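Local coordinates for uncharacterized protein (Novosphingobium aromaticivorans, PDB 3M7A) that is of unknown function but belongs to the DUF192 family, and is probably made with a signal peptide as an exported lipoprotein, at residues A7-A13 against R33-R37; P24-T30 against D136-W140; P70-T74 against L110-T116; I82-I86 against I98-P104. All blocks are in the same frame, centred on the assembly; numbering follows the deposited sequence.

Contact 1 (A7-A13 against R33-R37); sequences AEAAAPA and RHVFR
Ala7 and Glu8, in the short helix 6-9, lie beside strand 32-41 with Glu8 CA 6.2 Å from Val35 CA, a separation that leaves the joining to side chains. Arg37 does most of it. Its chain folds back at chi2 and chi3 (-70° and -60°), which carries the guanidinium under the end of the helix. There NH1 gives hydrogen bonds to Ala7 O at 2.8 Å and Ala10 O at 2.9 Å, while NH2 reaches Ala11 O at 2.8 Å. All three oxygens lie near the guanidinium plane, although NH1 sits well above the carbonyl plane of Ala10. The guanidinium thus gathers carbonyls at and just after the helix's C-terminal end, where any helix dipole would probably favour a cation; arginine, with coplanar N-H groups, suits the place. The helix packs on the outer surface of the large curled sheet. Small Ala7 lets its CB approach Arg37 CD to 3.7 Å and meet Val35 CG1, which fits beneath Glu8 N. Arg33 grips Glu8 side-on in a salt bridge: NE bonds OE1 at 2.9 Å and NH2 bonds OE2 at 2.7 Å. Both approach syn but somewhat outside the carboxylate plane; the oxygens lie near the guanidinium plane, the two planes 34° apart.

Contact 2 (P24-T30 against D136-W140); sequences PVTVTGT and DKVEW
Val25 and Val138 each hold CG1 anti to the backbone N (chi1 176° and -177°), and these two methyls meet at 3.7 Å. With OG1 between its backbone N and carbonyl carbon (chi1 62°), Thr26 brings its hydroxyl to 3.5 Å from Glu139 CB, hydrogen-bonded to a water. That water also bonds Thr28 OG1 and donates to Lys137 O at 2.8 Å, so both threonines, beta-branched residues at home in strands, use their hydroxyls on one face of the sheet. The glutamate and lysine on this face turn their ends outward, Glu139 to a salt bridge with Arg93 and Lys137 to the carbonyl of Asp92. On the other face, Val27 CG2 and Val138 CG2 lie side by side at 4.2 Å, with Val27 packed further on Leu120 and Ile132. Gly29, lacking a side chain, leaves the space toward Asp136 to the carboxylate, whose OD1 comes 3.4 Å from Gly29 CA; Asp136 OD2 is bonded by Lys133 N. At the other end a second water donates to Pro24 O and to the terminal carboxylate oxygen Trp140 OXT, while the indole makes a cation-pi contact with Arg93. Thr26 with Glu139 and Thr28 with Lys137 exchange N-to-O bonds both ways, all 2.9 Å, flanking the non-hydrogen-bonded pair Val27 with Val138: the regular antiparallel pattern, by which C-terminal strand 137-139 joins strand 21-29 of the large mixed sheet.

Contact 3 (P70-T74 against L110-T116); sequences PDMAT and LPAAGPT
Thr116 fits beneath Asp71 and Ala73, and its side chain can be followed atom by atom. CB lies 3.5 Å from Asp71 O. OG1, set beside its own backbone N by chi1 of -52°, accepts a hydrogen bond from Ala73 N at 3.1 Å and donates one to Gly114 O at 2.8 Å, nearly along the C=O axis. CG2 turns to the methyl of Ala73, 4.0 Å from its CB. Threonine suits this place because one short branch can accept and donate at once while the other packs against carbon; the hydroxyl appears to replace a strand carbonyl, just after the corner at Ala113 and Gly114. The backbone N of Thr116 makes weak hydrogen bonds to Pro70 O and Asp71 O. Firmer pairing comes further along, where Ala112 N meets Ala73 O at 2.8 Å and 172°, next to the non-hydrogen-bonded pair Thr74 with Pro111. Such a pair needs no N-H toward Thr74, so proline is accommodated; Thr74 OG1 rests 4.0 Å from Pro111 CB. Selenomethionine Met72, extended, brings CE near Pro111 CB and Ala112 O, though a second conformer makes this doubtful. Strands 72-75 and 110-112 thus make a small two-stranded antiparallel sheet. Leu110 packs on the hairpin of strands 84-89 and 95-102, and Ala112 on Phe88; past the corner, Thr116 packs on Met96, while Asn97 bonds the backbone of Pro111 and Ala113.

Contact 4 (I82-I86 against I98-P104); sequences IPLDI and IAANAVP
Ile82 and Pro83 meet Pro104 first: Pro104 CG lies over the peptide that joins them, 3.7 Å from Pro83 N, and the two proline rings touch through Pro83 CD and Pro104 CG. Leu84 pairs with Ala102 through two weak bonds, Leu84 N to Ala102 O being long and Ala102 N to Leu84 O bent, though only 2.8 Å. Here the register slips by one residue in a beta bulge: Ala100 and Asn101 together stand opposite Asp85, giving the second strand one extra residue. Asn101 has a left-handed helical conformation that asparagine tolerates well. Asp85 answers it: OD1 accepts Asn101 N at 2.8 Å in an almost straight bond of 176°, approached on the anti side of the carboxylate and 29° out of its plane. Ile86 restores regular pairing with Ala99, its N bonding Ala99 O at 2.9 Å and its O receiving Ala99 N at 2.8 Å. On the same face its branched side chain spreads over two alanines, CB 4.1 Å from Ala99 CB and CD1 4.2 Å from Ala102 CB; their small methyls leave room for it. Asp85 OD1 is also bonded by Gly125 N, and OD2 by Ala127 N in helix 126-130. Three backbone N-H groups therefore hold this buried carboxylate, which should restrain its rotation and tie the bulge to the chain around the start of that helix.

Contacts 1 and 2 share a sheet and touch directly: strands 21-29 and 32-41 are neighbours, with His34 N 2.8 Å from Val27 O and Phe36 N 2.9 Å from Val25 O. Contacts 3 and 4 meet through side chains, Leu110 CD1 lying 3.7 Å from both Ile86 CD1 and Ala102 CB. Along the chain contact 4 is nested in the loop closed by contact 3, and that loop in the one closed by contact 2. The centres of contacts 1 and 3 are about 25 Å apart, on opposite sides of the chain's centre. No active site has been assigned; a 1,2-ethanediol about 4 Å from the Asn101 side chain, probably from the crystallisation liquor, is no firm evidence of a pocket.

Contact 1 (A7-A13 against R33-R37)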
loop_
_atom_site.group_PDB
_atom_site.type_symbol
_atom_site.label_atom_id
_atom_site.label_comp_id
_atom_site.label_asym_id
_atom_site.label_seq_id
_atom_site.Cartn_x
_atom_site.Cartn_y
_atom_site.Cartn_z
ATOM N N ALA A 7 -10.919 -3.652 12.210
ATOM C CA ALA A 7 -10.261 -4.015 10.951
ATOM C C ALA A 7 -8.921 -4.702 11.149
ATOM O O ALA A 7 -8.510 -5.519 10.330
ATOM C CB ALA A 7 -10.078 -2.793 10.082
ATOM N N GLU A 8 -8.225 -4.352 12.230
ATOM C CA GLU A 8 -6.952 -4.973 12.505
ATOM C C GLU A 8 -7.107 -6.430 12.949
ATOM O O GLU A 8 -6.295 -7.302 12.583
ATOM C CB GLU A 8 -6.148 -4.186 13.557
ATOM C CG GLU A 8 -4.782 -4.825 13.779
ATOM C CD GLU A 8 -3.840 -4.057 14.648
ATOM O OE1 GLU A 8 -4.042 -2.854 14.925
ATOM O OE2 GLU A 8 -2.851 -4.691 15.035
ATOM N N ALA A 9 -8.118 -6.666 13.788
ATOM C CA ALA A 9 -8.352 -7.958 14.414
ATOM C C ALA A 9 -9.119 -8.933 13.517
ATOM O O ALA A 9 -8.987 -10.151 13.683
ATOM C CB ALA A 9 -9.111 -7.781 15.735
ATOM N N ALA A 10 -9.875 -8.414 12.553
ATOM C CA ALA A 10 -10.690 -9.263 11.693
ATOM C C ALA A 10 -9.838 -10.216 10.857
ATOM O O ALA A 10 -8.785 -9.842 10.339
ATOM C CB ALA A 10 -11.562 -8.423 10.806
ATOM N N ALA A 11 -10.316 -11.454 10.716
ATOM C CA ALA A 11 -9.645 -12.488 9.940
ATOM C C ALA A 11 -9.446 -12.062 8.481
ATOM O O ALA A 11 -10.203 -11.236 7.952
ATOM C CB ALA A 11 -10.460 -13.768 9.975
ATOM N N PRO A 12 -8.439 -12.636 7.825
ATOM C CA PRO A 12 -8.331 -12.383 6.393
ATOM C C PRO A 12 -9.622 -12.748 5.648
ATOM O O PRO A 12 -10.388 -13.634 6.071
ATOM C CB PRO A 12 -7.169 -13.279 5.967
ATOM C CG PRO A 12 -6.331 -13.385 7.214
ATOM C CD PRO A 12 -7.335 -13.490 8.319
ATOM N N ALA A 13 -9.856 -12.065 4.536
ATOM C CA ALA A 13 -11.033 -12.274 3.706
ATOM C C ALA A 13 -10.591 -12.367 2.261
ATOM O O ALA A 13 -9.403 -12.457 1.980
ATOM C CB ALA A 13 -12.022 -11.133 3.919
ATOM N N ARG A 33 -1.151 4.798 15.026
ATOM C CA ARG A 33 -1.296 3.519 14.368
ATOM C C ARG A 33 -2.469 3.588 13.425
ATOM O O ARG A 33 -3.579 3.919 13.839
ATOM C CB ARG A 33 -1.463 2.381 15.387
ATOM C CG ARG A 33 -1.616 0.977 14.784
ATOM C CD ARG A 33 -1.699 -0.032 15.897
ATOM N NE ARG A 33 -1.568 -1.434 15.520
ATOM C CZ ARG A 33 -0.420 -2.090 15.377
ATOM N NH1 ARG A 33 0.738 -1.446 15.438
ATOM N NH2 ARG A 33 -0.428 -3.408 15.206
ATOM N N HIS A 34 -2.206 3.251 12.159
ATOM C CA HIS A 34 -3.201 3.259 11.080
ATOM C C HIS A 34 -3.375 1.848 10.569
ATOM O O HIS A 34 -2.402 1.083 10.546
ATOM C CB HIS A 34 -2.734 4.161 9.933
ATOM C CG HIS A 34 -2.307 5.503 10.396
ATOM N ND1 HIS A 34 -3.196 6.513 10.677
ATOM C CD2 HIS A 34 -1.078 5.984 10.681
ATOM C CE1 HIS A 34 -2.529 7.569 11.105
ATOM N NE2 HIS A 34 -1.238 7.282 11.108
ATOM N N VAL A 35 -4.587 1.520 10.136
ATOM C CA VAL A 35 -4.930 0.162 9.739
ATOM C C VAL A 35 -5.631 0.175 8.380
ATOM O O VAL A 35 -6.566 0.943 8.183
ATOM C CB VAL A 35 -5.900 -0.508 10.777
ATOM C CG1 VAL A 35 -6.180 -1.952 10.369
ATOM C CG2 VAL A 35 -5.316 -0.440 12.167
ATOM N N PHE A 36 -5.166 -0.660 7.457
ATOM C CA PHE A 36 -5.729 -0.786 6.117
ATOM C C PHE A 36 -6.061 -2.243 5.842
ATOM O O PHE A 36 -5.174 -3.080 5.916
ATOM C CB PHE A 36 -4.764 -0.240 5.070
ATOM C CG PHE A 36 -4.361 1.171 5.334
ATOM C CD1 PHE A 36 -5.166 2.220 4.933
ATOM C CD2 PHE A 36 -3.200 1.476 6.035
ATOM C CE1 PHE A 36 -4.818 3.540 5.187
ATOM C CE2 PHE A 36 -2.842 2.786 6.316
ATOM C CZ PHE A 36 -3.641 3.822 5.879
ATOM N N ARG A 37 -7.294 -2.530 5.446
ATOM C CA ARG A 37 -7.648 -3.848 4.941
ATOM C C ARG A 37 -7.172 -3.909 3.486
ATOM O O ARG A 37 -7.730 -3.223 2.630
ATOM C CB ARG A 37 -9.162 -4.071 5.000
ATOM C CG ARG A 37 -9.816 -3.993 6.343
ATOM C CD ARG A 37 -9.461 -5.107 7.204
ATOM N NE ARG A 37 -9.835 -6.417 6.659
ATOM C CZ ARG A 37 -9.608 -7.573 7.275
ATOM N NH1 ARG A 37 -8.976 -7.594 8.463
ATOM N NH2 ARG A 37 -9.962 -8.722 6.681
#

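Contact 2 (P24-T30 against D136-W140)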
loop_
_atom_site.group_PDB
_atom_site.type_symbol
_atom_site.label_atom_id
_atom_site.label_comp_id
_atom_site.label_asym_id
_atom_site.label_seq_id
_atom_site.Cartn_x
_atom_site.Cartn_y
_atom_site.Cartn_z
ATOM N N PRO A 24 -5.076 -7.539 7.087
ATOM C CA PRO A 24 -4.855 -6.268 7.791
ATOM C C PRO A 24 -3.386 -5.842 7.725
ATOM O O PRO A 24 -2.487 -6.659 7.944
ATOM C CB PRO A 24 -5.260 -6.589 9.224
ATOM C CG PRO A 24 -5.038 -8.056 9.341
ATOM C CD PRO A 24 -5.411 -8.623 8.011
ATOM N N VAL A 25 -3.152 -4.564 7.408
ATOM C CA VAL A 25 -1.797 -3.984 7.361
ATOM C C VAL A 25 -1.821 -2.778 8.281
ATOM O O VAL A 25 -2.747 -1.981 8.210
ATOM C CB VAL A 25 -1.408 -3.556 5.927
ATOM C CG1 VAL A 25 -0.042 -2.872 5.924
ATOM C CG2 VAL A 25 -1.466 -4.738 4.978
ATOM N N THR A 26 -0.797 -2.651 9.124
ATOM C CA THR A 26 -0.693 -1.518 10.037
ATOM C C THR A 26 0.521 -0.696 9.704
ATOM O O THR A 26 1.524 -1.208 9.210
ATOM C CB THR A 26 -0.649 -1.979 11.525
ATOM O OG1 THR A 26 0.500 -2.796 11.751
ATOM C CG2 THR A 26 -1.941 -2.732 11.886
ATOM N N VAL A 27 0.384 0.591 9.957
ATOM C CA VAL A 27 1.454 1.551 9.778
ATOM C C VAL A 27 1.514 2.344 11.083
ATOM O O VAL A 27 0.528 2.988 11.464
ATOM C CB VAL A 27 1.252 2.507 8.572
ATOM C CG1 VAL A 27 2.457 3.395 8.404
ATOM C CG2 VAL A 27 0.986 1.708 7.282
ATOM N N THR A 28 2.672 2.315 11.756
ATOM C CA THR A 28 2.801 2.858 13.104
ATOM C C THR A 28 4.024 3.748 13.202
ATOM O O THR A 28 5.127 3.387 12.772
ATOM C CB THR A 28 2.854 1.726 14.148
ATOM O OG1 THR A 28 1.737 0.866 13.944
ATOM C CG2 THR A 28 2.836 2.284 15.566
ATOM N N GLY A 29 3.813 4.932 13.764
ATOM C CA GLY A 29 4.881 5.896 13.950
ATOM C C GLY A 29 4.441 7.001 14.894
ATOM O O GLY A 29 3.499 6.812 15.680
ATOM N N THR A 30 5.067 8.170 14.777
ATOM C CA THR A 30 4.747 9.297 15.656
ATOM C C THR A 30 3.291 9.716 15.543
ATOM O O THR A 30 2.688 10.126 16.521
ATOM C CB THR A 30 5.653 10.495 15.356
ATOM O OG1 THR A 30 7.009 10.077 15.495
ATOM C CG2 THR A 30 5.381 11.637 16.314
ATOM N N ASP A 136 8.317 5.007 9.497
ATOM C CA ASP A 136 7.227 4.329 10.187
ATOM C C ASP A 136 7.280 2.836 9.891
ATOM O O ASP A 136 7.753 2.392 8.846
ATOM C CB ASP A 136 5.880 4.876 9.738
ATOM C CG ASP A 136 5.612 6.269 10.258
ATOM O OD1 ASP A 136 6.441 6.829 11.023
ATOM O OD2 ASP A 136 4.571 6.797 9.864
ATOM N N LYS A 137 6.826 2.061 10.868
ATOM C CA LYS A 137 6.890 0.597 10.809
ATOM C C LYS A 137 5.597 0.089 10.179
ATOM O O LYS A 137 4.475 0.378 10.640
ATOM C CB LYS A 137 7.087 -0.001 12.208
ATOM C CG LYS A 137 7.426 -1.496 12.230
ATOM C CD LYS A 137 8.950 -1.712 12.008
ATOM C CE LYS A 137 9.438 -3.093 12.384
ATOM N NZ LYS A 137 10.907 -3.260 12.090
ATOM N N VAL A 138 5.746 -0.733 9.153
ATOM C CA VAL A 138 4.615 -1.367 8.463
ATOM C C VAL A 138 4.621 -2.852 8.780
ATOM O O VAL A 138 5.672 -3.496 8.675
ATOM C CB VAL A 138 4.699 -1.132 6.936
ATOM C CG1 VAL A 138 3.489 -1.737 6.211
ATOM C CG2 VAL A 138 4.886 0.372 6.623
ATOM N N GLU A 139 3.474 -3.389 9.192
ATOM C CA GLU A 139 3.368 -4.802 9.542
ATOM C C GLU A 139 2.171 -5.438 8.864
ATOM O O GLU A 139 1.133 -4.813 8.657
ATOM C CB GLU A 139 3.223 -4.962 11.056
ATOM C CG GLU A 139 4.423 -4.520 11.859
ATOM C CD GLU A 139 5.589 -5.497 11.815
ATOM O OE1 GLU A 139 5.456 -6.595 11.213
ATOM O OE2 GLU A 139 6.649 -5.162 12.402
ATOM N N TRP A 140 2.379 -6.689 8.495
ATOM C CA TRP A 140 1.365 -7.527 7.890
ATOM C C TRP A 140 1.602 -8.967 8.328
ATOM O O TRP A 140 2.675 -9.248 8.932
ATOM C CB TRP A 140 1.425 -7.446 6.350
ATOM C CG TRP A 140 2.792 -7.820 5.801
ATOM C CD1 TRP A 140 3.231 -9.073 5.436
ATOM C CD2 TRP A 140 3.919 -6.954 5.607
ATOM N NE1 TRP A 140 4.521 -9.018 5.021
ATOM C CE2 TRP A 140 4.979 -7.739 5.114
ATOM C CE3 TRP A 140 4.134 -5.587 5.776
ATOM C CZ2 TRP A 140 6.232 -7.203 4.819
ATOM C CZ3 TRP A 140 5.384 -5.055 5.473
ATOM C CH2 TRP A 140 6.399 -5.857 4.985
ATOM O OXT TRP A 140 0.753 -9.829 8.056
HETATM O O HOH W 1 -1.869 -9.327 8.013
HETATM O O HOH W 2 2.674 -1.130 12.207
#

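Contact 3 (P70-T74 against L110-T116)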
loop_
_atom_site.group_PDB
_atom_site.type_symbol
_atom_site.label_atom_id
_atom_site.label_comp_id
_atom_site.label_asym_id
_atom_site.label_seq_id
_atom_site.Cartn_x
_atom_site.Cartn_y
_atom_site.Cartn_z
ATOM N N PRO A 70 13.334 -9.048 -2.697
ATOM C CA PRO A 70 12.905 -7.654 -2.468
ATOM C C PRO A 70 13.633 -6.672 -3.388
ATOM O O PRO A 70 14.295 -5.747 -2.938
ATOM C CB PRO A 70 13.271 -7.432 -0.998
ATOM C CG PRO A 70 14.540 -8.291 -0.854
ATOM C CD PRO A 70 14.229 -9.534 -1.625
ATOM N N ASP A 71 13.508 -6.884 -4.684
ATOM C CA ASP A 71 14.137 -6.049 -5.674
ATOM C C ASP A 71 13.578 -4.637 -5.569
ATOM O O ASP A 71 12.409 -4.433 -5.207
ATOM C CB ASP A 71 13.811 -6.619 -7.055
ATOM C CG ASP A 71 14.549 -7.938 -7.357
ATOM O OD1 ASP A 71 15.515 -8.311 -6.650
ATOM O OD2 ASP A 71 14.145 -8.589 -8.340
HETATM N N MSE A 72 14.386 -3.657 -5.915
HETATM C CA MSE A 72 13.938 -2.274 -5.967
HETATM C C MSE A 72 12.740 -2.171 -6.926
HETATM O O MSE A 72 12.813 -2.631 -8.067
HETATM C CB MSE A 72 15.094 -1.419 -6.469
HETATM C CG MSE A 72 14.819 0.053 -6.578
HETATM SE SE MSE A 72 16.335 0.920 -7.420
HETATM C CE MSE A 72 15.389 2.467 -8.143
ATOM N N ALA A 73 11.639 -1.576 -6.470
ATOM C CA ALA A 73 10.401 -1.469 -7.249
ATOM C C ALA A 73 10.294 -0.117 -7.935
ATOM O O ALA A 73 10.742 0.916 -7.404
ATOM C CB ALA A 73 9.205 -1.643 -6.346
ATOM N N THR A 74 9.677 -0.113 -9.110
ATOM C CA THR A 74 9.314 1.138 -9.790
ATOM C C THR A 74 7.872 0.978 -10.266
ATOM O O THR A 74 7.542 -0.029 -10.875
ATOM C CB THR A 74 10.251 1.454 -10.982
ATOM O OG1 THR A 74 11.581 1.599 -10.482
ATOM C CG2 THR A 74 9.862 2.755 -11.679
ATOM N N LEU A 110 7.785 5.836 -10.879
ATOM C CA LEU A 110 7.757 6.207 -9.464
ATOM C C LEU A 110 8.629 5.197 -8.743
ATOM O O LEU A 110 8.181 4.107 -8.408
ATOM C CB LEU A 110 6.322 6.150 -8.942
ATOM C CG LEU A 110 5.332 7.013 -9.727
ATOM C CD1 LEU A 110 3.931 6.680 -9.247
ATOM C CD2 LEU A 110 5.683 8.518 -9.591
ATOM N N PRO A 111 9.903 5.542 -8.520
ATOM C CA PRO A 111 10.842 4.558 -7.975
ATOM C C PRO A 111 10.870 4.502 -6.462
ATOM O O PRO A 111 10.759 5.526 -5.783
ATOM C CB PRO A 111 12.194 5.061 -8.473
ATOM C CG PRO A 111 11.991 6.532 -8.600
ATOM C CD PRO A 111 10.597 6.720 -9.049
ATOM N N ALA A 112 11.085 3.313 -5.941
ATOM C CA ALA A 112 11.443 3.123 -4.546
ATOM C C ALA A 112 12.839 3.678 -4.307
ATOM O O ALA A 112 13.664 3.749 -5.220
ATOM C CB ALA A 112 11.415 1.610 -4.179
ATOM N N ALA A 113 13.134 3.964 -3.035
ATOM C CA ALA A 113 14.453 4.438 -2.654
ATOM C C ALA A 113 15.516 3.363 -2.759
ATOM O O ALA A 113 16.688 3.683 -2.753
ATOM C CB ALA A 113 14.404 4.939 -1.217
ATOM N N GLY A 114 15.125 2.096 -2.830
ATOM C CA GLY A 114 16.061 0.981 -2.822
ATOM C C GLY A 114 15.330 -0.340 -2.796
ATOM O O GLY A 114 14.112 -0.373 -3.017
ATOM N N PRO A 115 16.038 -1.440 -2.465
ATOM C CA PRO A 115 15.408 -2.753 -2.326
ATOM C C PRO A 115 14.107 -2.652 -1.540
ATOM O O PRO A 115 14.063 -2.080 -0.461
ATOM C CB PRO A 115 16.487 -3.579 -1.628
ATOM C CG PRO A 115 17.775 -2.976 -2.126
ATOM C CD PRO A 115 17.502 -1.489 -2.251
ATOM N N THR A 116 13.066 -3.191 -2.148
ATOM C CA THR A 116 11.701 -2.976 -1.689
ATOM C C THR A 116 11.089 -4.314 -1.252
ATOM O O THR A 116 10.847 -5.199 -2.090
ATOM C CB THR A 116 10.856 -2.396 -2.815
ATOM O OG1 THR A 116 11.512 -1.248 -3.359
ATOM C CG2 THR A 116 9.470 -2.001 -2.329
#

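Contact 4 (I82-I86 against I98-P104)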
loop_
_atom_site.group_PDB
_atom_site.type_symbol
_atom_site.label_atom_id
_atom_site.label_comp_id
_atom_site.label_asym_id
_atom_site.label_seq_id
_atom_site.Cartn_x
_atom_site.Cartn_y
_atom_site.Cartn_z
ATOM N N ILE A 82 -7.847 6.208 -10.128
ATOM C CA ILE A 82 -7.914 6.939 -8.881
ATOM C C ILE A 82 -6.511 7.333 -8.438
ATOM O O ILE A 82 -5.548 6.593 -8.678
ATOM C CB ILE A 82 -8.633 6.127 -7.777
ATOM C CG1 ILE A 82 -7.914 4.813 -7.451
ATOM C CG2 ILE A 82 -10.083 5.855 -8.182
ATOM C CD1 ILE A 82 -8.456 4.087 -6.215
ATOM N N PRO A 83 -6.362 8.524 -7.830
ATOM C CA PRO A 83 -5.049 8.928 -7.354
ATOM C C PRO A 83 -4.647 8.072 -6.145
ATOM O O PRO A 83 -5.515 7.636 -5.372
ATOM C CB PRO A 83 -5.230 10.409 -6.990
ATOM C CG PRO A 83 -6.642 10.545 -6.683
ATOM C CD PRO A 83 -7.373 9.566 -7.579
ATOM N N LEU A 84 -3.359 7.837 -6.003
ATOM C CA LEU A 84 -2.849 6.952 -4.949
ATOM C C LEU A 84 -1.613 7.545 -4.312
ATOM O O LEU A 84 -0.842 8.262 -4.951
ATOM C CB LEU A 84 -2.460 5.594 -5.539
ATOM C CG LEU A 84 -3.598 4.766 -6.104
ATOM C CD1 LEU A 84 -3.039 3.531 -6.867
ATOM C CD2 LEU A 84 -4.590 4.354 -5.030
ATOM N N ASP A 85 -1.402 7.205 -3.038
ATOM C CA ASP A 85 -0.121 7.349 -2.386
ATOM C C ASP A 85 0.534 5.960 -2.369
ATOM O O ASP A 85 -0.085 4.959 -1.991
ATOM C CB ASP A 85 -0.269 7.849 -0.948
ATOM C CG ASP A 85 -0.682 9.304 -0.844
ATOM O OD1 ASP A 85 -0.799 10.000 -1.877
ATOM O OD2 ASP A 85 -0.871 9.765 0.311
ATOM N N ILE A 86 1.786 5.921 -2.816
ATOM C CA ILE A 86 2.533 4.674 -2.948
ATOM C C ILE A 86 3.653 4.679 -1.901
ATOM O O ILE A 86 4.598 5.453 -1.984
ATOM C CB ILE A 86 3.071 4.466 -4.372
ATOM C CG1 ILE A 86 1.941 4.647 -5.414
ATOM C CG2 ILE A 86 3.687 3.071 -4.529
ATOM C CD1 ILE A 86 2.354 4.345 -6.870
ATOM N N ILE A 98 7.720 7.771 -0.031
ATOM C CA ILE A 98 6.335 7.773 -0.450
ATOM C C ILE A 98 6.252 8.536 -1.774
ATOM O O ILE A 98 6.771 9.653 -1.865
ATOM C CB ILE A 98 5.442 8.457 0.615
ATOM C CG1 ILE A 98 5.569 7.757 1.996
ATOM C CG2 ILE A 98 3.972 8.490 0.130
ATOM C CD1 ILE A 98 4.846 8.469 3.113
ATOM N N ALA A 99 5.602 7.948 -2.771
ATOM C CA ALA A 99 5.219 8.675 -3.985
ATOM C C ALA A 99 3.804 9.179 -3.728
ATOM O O ALA A 99 2.849 8.417 -3.865
ATOM C CB ALA A 99 5.287 7.814 -5.233
ATOM N N ALA A 100 3.708 10.410 -3.214
ATOM C CA ALA A 100 2.434 10.985 -2.815
ATOM C C ALA A 100 1.693 11.510 -4.037
ATOM O O ALA A 100 2.307 12.074 -4.955
ATOM C CB ALA A 100 2.610 12.093 -1.784
ATOM N N ASN A 101 0.383 11.347 -4.025
ATOM C CA ASN A 101 -0.450 11.920 -5.078
ATOM C C ASN A 101 -0.003 11.497 -6.478
ATOM O O ASN A 101 0.021 12.290 -7.415
ATOM C CB ASN A 101 -0.550 13.448 -4.931
ATOM C CG ASN A 101 -0.953 13.846 -3.560
ATOM O OD1 ASN A 101 -0.200 14.544 -2.840
ATOM N ND2 ASN A 101 -2.094 13.407 -3.165
ATOM N N ALA A 102 0.325 10.210 -6.604
ATOM C CA ALA A 102 0.524 9.631 -7.916
ATOM C C ALA A 102 -0.727 9.917 -8.747
ATOM O O ALA A 102 -1.843 9.876 -8.261
ATOM C CB ALA A 102 0.809 8.121 -7.799
ATOM N N VAL A 103 -0.521 10.269 -10.013
ATOM C CA VAL A 103 -1.565 10.876 -10.841
ATOM C C VAL A 103 -2.214 9.829 -11.777
ATOM O O VAL A 103 -1.499 9.088 -12.462
ATOM C CB VAL A 103 -0.919 12.012 -11.683
ATOM C CG1 VAL A 103 -1.899 12.615 -12.704
ATOM C CG2 VAL A 103 -0.347 13.081 -10.806
ATOM N N PRO A 104 -3.562 9.761 -11.816
ATOM C CA PRO A 104 -4.224 8.850 -12.728
ATOM C C PRO A 104 -3.666 8.889 -14.140
ATOM O O PRO A 104 -3.431 9.958 -14.680
ATOM C CB PRO A 104 -5.686 9.299 -12.682
ATOM C CG PRO A 104 -5.833 9.834 -11.290
ATOM C CD PRO A 104 -4.537 10.529 -11.021
#